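Local coordinates for bacterioferritin comigratory protein (Xylella fastidiosa, PDB 3IXR) that probably reduces hydrogen peroxide and organic hydroperoxides, as a thiol peroxidase of the PrxQ (bacterioferritin comigratory protein) class of peroxiredoxins, at residues Ser47-Asn51 against Gln52-Leu56; Glu168-Asn171 against Lys172-His176. The protein carries 1 engineered substitution. One frame throughout, in Å; residues are numbered along the deposited sequence.

Contact 1: Ser47-Asn51 against Gln52-Leu56; sequences SDYTN and QWLVL
Leu54 lays its two methyl carbons against the phenol ring of Tyr49 where a type II beta turn, Tyr49 to Gln52, leads into strand 53-58 of the thioredoxin-like peroxiredoxin fold. Leu54 CD1 stands over one face of the ring, 4.1 Å from its centroid and only 16° off the normal, a CH-pi contact, while Leu54 CD2 lies over the same face, above Tyr49 CD1, 4.0 Å away. Leu54 CG lies anti to the backbone N (chi1 -179°), which carries the isobutyl fork back from the strand to the ring. The buried tyrosine also touches Thr87 and Leu89 of the adjacent strand 86-92.

The Gln52 chain is extended beyond CG and brings its amide beside Tyr49. Its OE1 comes obliquely to the ring, 4.2 Å from Tyr49 CD2, and its NE2 stays 4.0 Å from Asp48 O and 3.9 Å from Thr50 O, too far for a hydrogen bond. Before the turn, the carboxylate of Asp48 bonds through OD2 to the backbone N of Thr45. The turn itself is closed by Gln52 N donating to Tyr49 O at 3.1 Å, with 147° at the hydrogen.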
ATOM      1  N   SER A  47       9.477  -8.141   5.611  1.00 18.89           N
ATOM      2  CA  SER A  47       9.922  -8.655   6.917  1.00 20.91           C
ATOM      3  C   SER A  47      10.385  -7.575   7.885  1.00 19.89           C
ATOM      4  O   SER A  47      10.323  -7.801   9.064  1.00 21.13           O
ATOM      5  CB  SER A  47      10.997  -9.736   6.740  1.00 22.07           C
ATOM      6  OG  SER A  47      12.196  -9.067   6.395  1.00 24.10           O
ATOM      7  N   ASP A  48      10.804  -6.377   7.434  1.00 22.41           N
ATOM      8  CA  ASP A  48      11.145  -5.283   8.359  1.00 24.49           C
ATOM      9  C   ASP A  48       9.971  -4.868   9.190  1.00 25.56           C
ATOM     10  O   ASP A  48      10.111  -4.186  10.179  1.00 28.35           O
ATOM     11  CB  ASP A  48      11.675  -4.063   7.599  1.00 25.54           C
ATOM     12  CG  ASP A  48      13.016  -4.343   7.001  1.00 27.28           C
ATOM     13  OD1 ASP A  48      13.733  -5.159   7.623  1.00 32.32           O
ATOM     14  OD2 ASP A  48      13.316  -3.834   5.904  1.00 35.25           O
ATOM     15  N   TYR A  49       8.776  -5.297   8.820  1.00 24.92           N
ATOM     16  CA  TYR A  49       7.627  -4.855   9.585  1.00 23.65           C
ATOM     17  C   TYR A  49       7.105  -5.888  10.554  1.00 24.28           C
ATOM     18  O   TYR A  49       5.955  -5.767  11.105  1.00 23.13           O
ATOM     19  CB  TYR A  49       6.519  -4.333   8.633  1.00 24.07           C
ATOM     20  CG  TYR A  49       6.984  -3.174   7.775  1.00 19.57           C
ATOM     21  CD1 TYR A  49       7.526  -3.403   6.519  1.00 18.19           C
ATOM     22  CD2 TYR A  49       6.866  -1.874   8.225  1.00 21.30           C
ATOM     23  CE1 TYR A  49       7.975  -2.372   5.756  1.00 20.20           C
ATOM     24  CE2 TYR A  49       7.319  -0.813   7.453  1.00 21.54           C
ATOM     25  CZ  TYR A  49       7.855  -1.085   6.222  1.00 24.40           C
ATOM     26  OH  TYR A  49       8.281  -0.048   5.428  1.00 27.87           O
ATOM     27  N   THR A  50       7.927  -6.906  10.823  0.50 24.54           N
ATOM     28  CA  THR A  50       7.575  -7.861  11.848  0.50 23.98           C
ATOM     29  C   THR A  50       7.184  -7.159  13.155  0.50 24.28           C
ATOM     30  O   THR A  50       7.760  -6.137  13.546  0.50 23.83           O
ATOM     31  CB  THR A  50       8.737  -8.811  12.186  0.50 24.59           C
ATOM     32  OG1 THR A  50       8.345  -9.590  13.321  0.50 20.95           O
ATOM     33  CG2 THR A  50       9.976  -8.030  12.537  0.50 23.01           C
ATOM     34  N   ASN A  51       6.205  -7.725  13.835  1.00 23.82           N
ATOM     35  CA  ASN A  51       5.785  -7.188  15.167  1.00 24.93           C
ATOM     36  C   ASN A  51       5.137  -5.810  15.113  1.00 24.32           C
ATOM     37  O   ASN A  51       4.898  -5.193  16.159  1.00 25.94           O
ATOM     38  CB  ASN A  51       6.916  -7.136  16.242  1.00 27.64           C
ATOM     39  CG  ASN A  51       7.584  -8.462  16.417  1.00 31.46           C
ATOM     40  OD1 ASN A  51       6.903  -9.476  16.583  1.00 38.14           O
ATOM     41  ND2 ASN A  51       8.922  -8.488  16.315  1.00 37.37           N
ATOM     42  N   GLN A  52       4.810  -5.350  13.904  1.00 22.83           N
ATOM     43  CA  GLN A  52       4.054  -4.107  13.785  1.00 20.65           C
ATOM     44  C   GLN A  52       2.909  -4.389  12.754  1.00 19.95           C
ATOM     45  O   GLN A  52       2.970  -5.380  12.029  1.00 18.77           O
ATOM     46  CB  GLN A  52       4.971  -2.990  13.271  1.00 23.30           C
ATOM     47  CG  GLN A  52       6.245  -2.809  14.027  1.00 27.10           C
ATOM     48  CD  GLN A  52       7.259  -2.026  13.194  1.00 35.81           C
ATOM     49  OE1 GLN A  52       6.866  -1.178  12.396  1.00 37.41           O
ATOM     50  NE2 GLN A  52       8.568  -2.296  13.390  1.00 39.45           N
ATOM     51  N   TRP A  53       1.877  -3.517  12.706  1.00 17.27           N
ATOM     52  CA  TRP A  53       0.850  -3.573  11.642  1.00 15.55           C
ATOM     53  C   TRP A  53       1.356  -2.757  10.469  1.00 14.74           C
ATOM     54  O   TRP A  53       1.947  -1.656  10.652  1.00 16.76           O
ATOM     55  CB  TRP A  53      -0.390  -2.874  12.135  1.00 16.19           C
ATOM     56  CG  TRP A  53      -1.070  -3.682  13.226  1.00 17.80           C
ATOM     57  CD1 TRP A  53      -0.790  -3.603  14.574  1.00 24.95           C
ATOM     58  CD2 TRP A  53      -2.101  -4.688  13.085  1.00 18.85           C
ATOM     59  NE1 TRP A  53      -1.586  -4.529  15.288  1.00 27.56           N
ATOM     60  CE2 TRP A  53      -2.428  -5.149  14.404  1.00 25.25           C
ATOM     61  CE3 TRP A  53      -2.805  -5.223  11.992  1.00 20.07           C
ATOM     62  CZ2 TRP A  53      -3.381  -6.147  14.635  1.00 27.67           C
ATOM     63  CZ3 TRP A  53      -3.774  -6.186  12.228  1.00 24.37           C
ATOM     64  CH2 TRP A  53      -4.065  -6.626  13.561  1.00 21.37           C
ATOM     65  N   LEU A  54       1.080  -3.277   9.293  1.00 12.37           N
ATOM     66  CA  LEU A  54       1.404  -2.532   8.074  1.00 14.52           C
ATOM     67  C   LEU A  54       0.146  -2.337   7.175  1.00 13.99           C
ATOM     68  O   LEU A  54      -0.596  -3.280   6.900  1.00 13.15           O
ATOM     69  CB  LEU A  54       2.444  -3.355   7.269  1.00 15.21           C
ATOM     70  CG  LEU A  54       2.898  -2.688   5.955  1.00 15.84           C
ATOM     71  CD1 LEU A  54       3.501  -1.259   6.218  1.00 16.51           C
ATOM     72  CD2 LEU A  54       3.770  -3.635   5.149  1.00 15.23           C
ATOM     73  N   VAL A  55      -0.076  -1.083   6.794  1.00 11.96           N
ATOM     74  CA  VAL A  55      -1.077  -0.783   5.761  1.00 10.79           C
ATOM     75  C   VAL A  55      -0.345  -0.657   4.465  1.00 10.54           C
ATOM     76  O   VAL A  55       0.442   0.279   4.299  1.00 11.32           O
ATOM     77  CB  VAL A  55      -1.829   0.541   5.999  1.00 11.86           C
ATOM     78  CG1 VAL A  55      -2.874   0.765   4.849  1.00 12.14           C
ATOM     79  CG2 VAL A  55      -2.649   0.434   7.433  1.00 15.24           C
ATOM     80  N   LEU A  56      -0.599  -1.602   3.575  1.00 10.35           N
ATOM     81  CA  LEU A  56       0.072  -1.598   2.271  1.00 11.05           C
ATOM     82  C   LEU A  56      -1.019  -1.232   1.222  1.00 10.82           C
ATOM     83  O   LEU A  56      -1.960  -1.980   0.956  1.00 11.61           O
ATOM     84  CB  LEU A  56       0.623  -2.993   2.016  1.00 13.88           C
ATOM     85  CG  LEU A  56       1.494  -3.113   0.772  1.00 12.33           C
ATOM     86  CD1 LEU A  56       2.857  -2.397   1.076  1.00 12.37           C
ATOM     87  CD2 LEU A  56       1.735  -4.622   0.582  1.00 12.70           C
TER

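Contact 2: Glu168-Asn171 against Lys172-His176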
ATOM      1  N   GLU A 168     -11.377   4.902   6.917  1.00 11.82           N
ATOM      2  CA  GLU A 168     -11.992   3.589   7.114  1.00 12.31           C
ATOM      3  C   GLU A 168     -10.961   2.577   7.536  1.00 11.33           C
ATOM      4  O   GLU A 168     -11.205   1.693   8.303  1.00 12.95           O
ATOM      5  CB  GLU A 168     -12.643   3.198   5.861  1.00 12.43           C
ATOM      6  CG  GLU A 168     -13.105   1.716   5.881  1.00 14.28           C
ATOM      7  CD  GLU A 168     -13.942   1.262   4.709  1.00 16.16           C
ATOM      8  OE1 GLU A 168     -14.190  -0.006   4.705  1.00 14.89           O
ATOM      9  OE2 GLU A 168     -14.437   2.110   3.914  1.00 14.40           O
ATOM     10  N   VAL A 169      -9.818   2.646   6.901  1.00 10.76           N
ATOM     11  CA  VAL A 169      -8.725   1.749   7.276  1.00 11.60           C
ATOM     12  C   VAL A 169      -8.260   1.893   8.738  1.00 10.42           C
ATOM     13  O   VAL A 169      -8.100   0.952   9.512  1.00 12.58           O
ATOM     14  CB  VAL A 169      -7.527   1.898   6.192  1.00  7.87           C
ATOM     15  CG1 VAL A 169      -6.353   1.025   6.737  1.00 12.18           C
ATOM     16  CG2 VAL A 169      -7.971   1.434   4.833  1.00  9.08           C
ATOM     17  N   LEU A 170      -8.060   3.131   9.126  1.00 11.31           N
ATOM     18  CA  LEU A 170      -7.677   3.471  10.487  1.00 12.24           C
ATOM     19  C   LEU A 170      -8.751   2.898  11.442  1.00 13.36           C
ATOM     20  O   LEU A 170      -8.411   2.335  12.441  1.00 12.02           O
ATOM     21  CB  LEU A 170      -7.654   4.963  10.612  1.00 12.90           C
ATOM     22  CG  LEU A 170      -7.245   5.348  12.041  1.00 11.50           C
ATOM     23  CD1 LEU A 170      -5.905   4.673  12.561  1.00 15.23           C
ATOM     24  CD2 LEU A 170      -7.247   6.832  12.187  1.00 13.63           C
ATOM     25  N   ASN A 171     -10.004   3.154  11.122  1.00 12.47           N
ATOM     26  CA  ASN A 171     -11.052   2.729  12.072  1.00 13.62           C
ATOM     27  C   ASN A 171     -11.129   1.215  12.135  1.00 13.77           C
ATOM     28  O   ASN A 171     -11.465   0.670  13.210  1.00 14.49           O
ATOM     29  CB  ASN A 171     -12.431   3.297  11.723  1.00 13.87           C
ATOM     30  CG  ASN A 171     -12.520   4.750  12.098  1.00 16.71           C
ATOM     31  OD1 ASN A 171     -11.766   5.180  12.992  1.00 24.11           O
ATOM     32  ND2 ASN A 171     -13.292   5.524  11.370  1.00 21.03           N
ATOM     33  N   LYS A 172     -10.946   0.531  11.002  1.00 12.54           N
ATOM     34  CA  LYS A 172     -10.854  -0.915  11.053  1.00 12.38           C
ATOM     35  C   LYS A 172      -9.736  -1.461  11.947  1.00 14.16           C
ATOM     36  O   LYS A 172      -9.905  -2.400  12.729  1.00 14.09           O
ATOM     37  CB  LYS A 172     -10.662  -1.475   9.611  1.00 13.05           C
ATOM     38  CG  LYS A 172     -10.724  -2.954   9.562  1.00 15.08           C
ATOM     39  CD  LYS A 172     -12.177  -3.444   9.121  1.00 16.77           C
ATOM     40  CE  LYS A 172     -12.460  -3.154   7.740  1.00 18.88           C
ATOM     41  NZ  LYS A 172     -13.943  -3.436   7.252  1.00 26.48           N
ATOM     42  N   LEU A 173      -8.536  -0.848  11.856  1.00 12.81           N
ATOM     43  CA  LEU A 173      -7.434  -1.228  12.705  1.00 15.64           C
ATOM     44  C   LEU A 173      -7.774  -0.990  14.193  1.00 15.25           C
ATOM     45  O   LEU A 173      -7.579  -1.834  15.015  1.00 16.95           O
ATOM     46  CB  LEU A 173      -6.179  -0.417  12.232  1.00 14.75           C
ATOM     47  CG  LEU A 173      -4.984  -0.607  13.170  1.00 18.38           C
ATOM     48  CD1 LEU A 173      -4.570  -2.079  13.251  1.00 24.46           C
ATOM     49  CD2 LEU A 173      -3.856   0.276  12.687  1.00 23.01           C
ATOM     50  N   LYS A 174      -8.401   0.142  14.486  1.00 15.31           N
ATOM     51  CA  LYS A 174      -8.866   0.525  15.841  1.00 17.08           C
ATOM     52  C   LYS A 174      -9.891  -0.457  16.308  1.00 17.87           C
ATOM     53  O   LYS A 174      -9.852  -0.806  17.485  1.00 21.63           O
ATOM     54  CB  LYS A 174      -9.476   1.882  15.864  1.00 16.33           C
ATOM     55  CG  LYS A 174      -8.399   2.989  15.804  1.00 15.70           C
ATOM     56  CD  LYS A 174      -9.071   4.319  16.030  1.00 16.23           C
ATOM     57  CE  LYS A 174      -8.109   5.396  15.855  1.00 19.15           C
ATOM     58  NZ  LYS A 174      -8.763   6.701  16.345  1.00 21.21           N
ATOM     59  N   ALA A 175     -10.765  -0.942  15.408  1.00 18.60           N
ATOM     60  CA  ALA A 175     -11.792  -1.873  15.799  1.00 20.42           C
ATOM     61  C   ALA A 175     -11.113  -3.176  16.202  1.00 20.35           C
ATOM     62  O   ALA A 175     -11.546  -3.819  17.171  1.00 25.42           O
ATOM     63  CB  ALA A 175     -12.845  -2.024  14.682  1.00 18.79           C
ATOM     64  N   HIS A 176     -10.052  -3.593  15.524  1.00 21.66           N
ATOM     65  CA  HIS A 176      -9.312  -4.783  15.952  1.00 24.58           C
ATOM     66  C   HIS A 176      -8.607  -4.592  17.221  1.00 28.08           C
ATOM     67  O   HIS A 176      -8.504  -5.531  17.990  1.00 29.04           O
ATOM     68  CB  HIS A 176      -8.235  -5.193  14.966  1.00 22.74           C
ATOM     69  CG  HIS A 176      -8.758  -5.992  13.826  1.00 23.19           C
ATOM     70  ND1 HIS A 176      -9.091  -5.464  12.600  1.00 23.66           N
ATOM     71  CD2 HIS A 176      -9.032  -7.307  13.751  1.00 15.08           C
ATOM     72  CE1 HIS A 176      -9.567  -6.421  11.821  1.00 18.05           C
ATOM     73  NE2 HIS A 176      -9.541  -7.541  12.502  1.00 20.82           N
TER
HETATM   74  O   HOH W   1     -14.743  -0.895   7.417  1.00 22.85           O
HETATM   75  O   HOH W   2     -10.554   7.155  14.207  1.00 28.47           O
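Leu170 and Lys174, one turn apart on the C-terminal helix 165-177, make the main apolar contact: the lysine's extended chain runs back along the helix until Lys174 CE lies 3.9 Å from Leu170 CG, with both leucine methyl carbons about as near.

Lys172, Leu173, Lys174 and Ala175 donate their backbone N-H groups to the carbonyls four residues earlier, those of Glu168, Val169, Leu170 and Asn171, as in any alpha helix; the last bond is the most bent, 140° at the hydrogen.

Two waters bridge polar ends. One donates to Glu168 OE1 at 2.9 Å and accepts from Lys172 NZ at 2.7 Å, joining opposite charges that stand 4.3 Å apart, OE1 to NZ, too far for a direct salt bridge; OE1 is also bonded to Trp157 NE1. The other links Asn171 OD1, at 2.6 Å, to Lys174 NZ.

A side-chain hydrogen bond runs from His176 ND1 to Lys172 O, 3.2 Å, from the face of that carbonyl opposite His176 N, so the oxygen accepts twice.

Val169 and Leu173 pack on strand 53-58, Leu170 and Leu173 on Phe81 of helix 65-82, and Lys172 and His176 touch strand 153-157.

In the fold
From the N terminus the chain passes the hairpin strands 36-38 and 42-44 and then reaches contact 1, which closes the short connection into strand 53-58. That strand lies between parallel strand 86-92 and antiparallel strand 137-147. Contact 2 comes much later, within helix 165-177 near the C terminus; the two follow in series, neither nested nor crossed, with centres about 16 Å apart. They meet through side chains: Trp53 CD2 lies 3.6 Å from Leu173 CD1, and Val55 CG2 lies 3.8 Å from Val169 CG1. Trp53 and Val55 thus face the helix, whereas Leu54 packs on Tyr49 of the turn, and strand 53-58 joins the two.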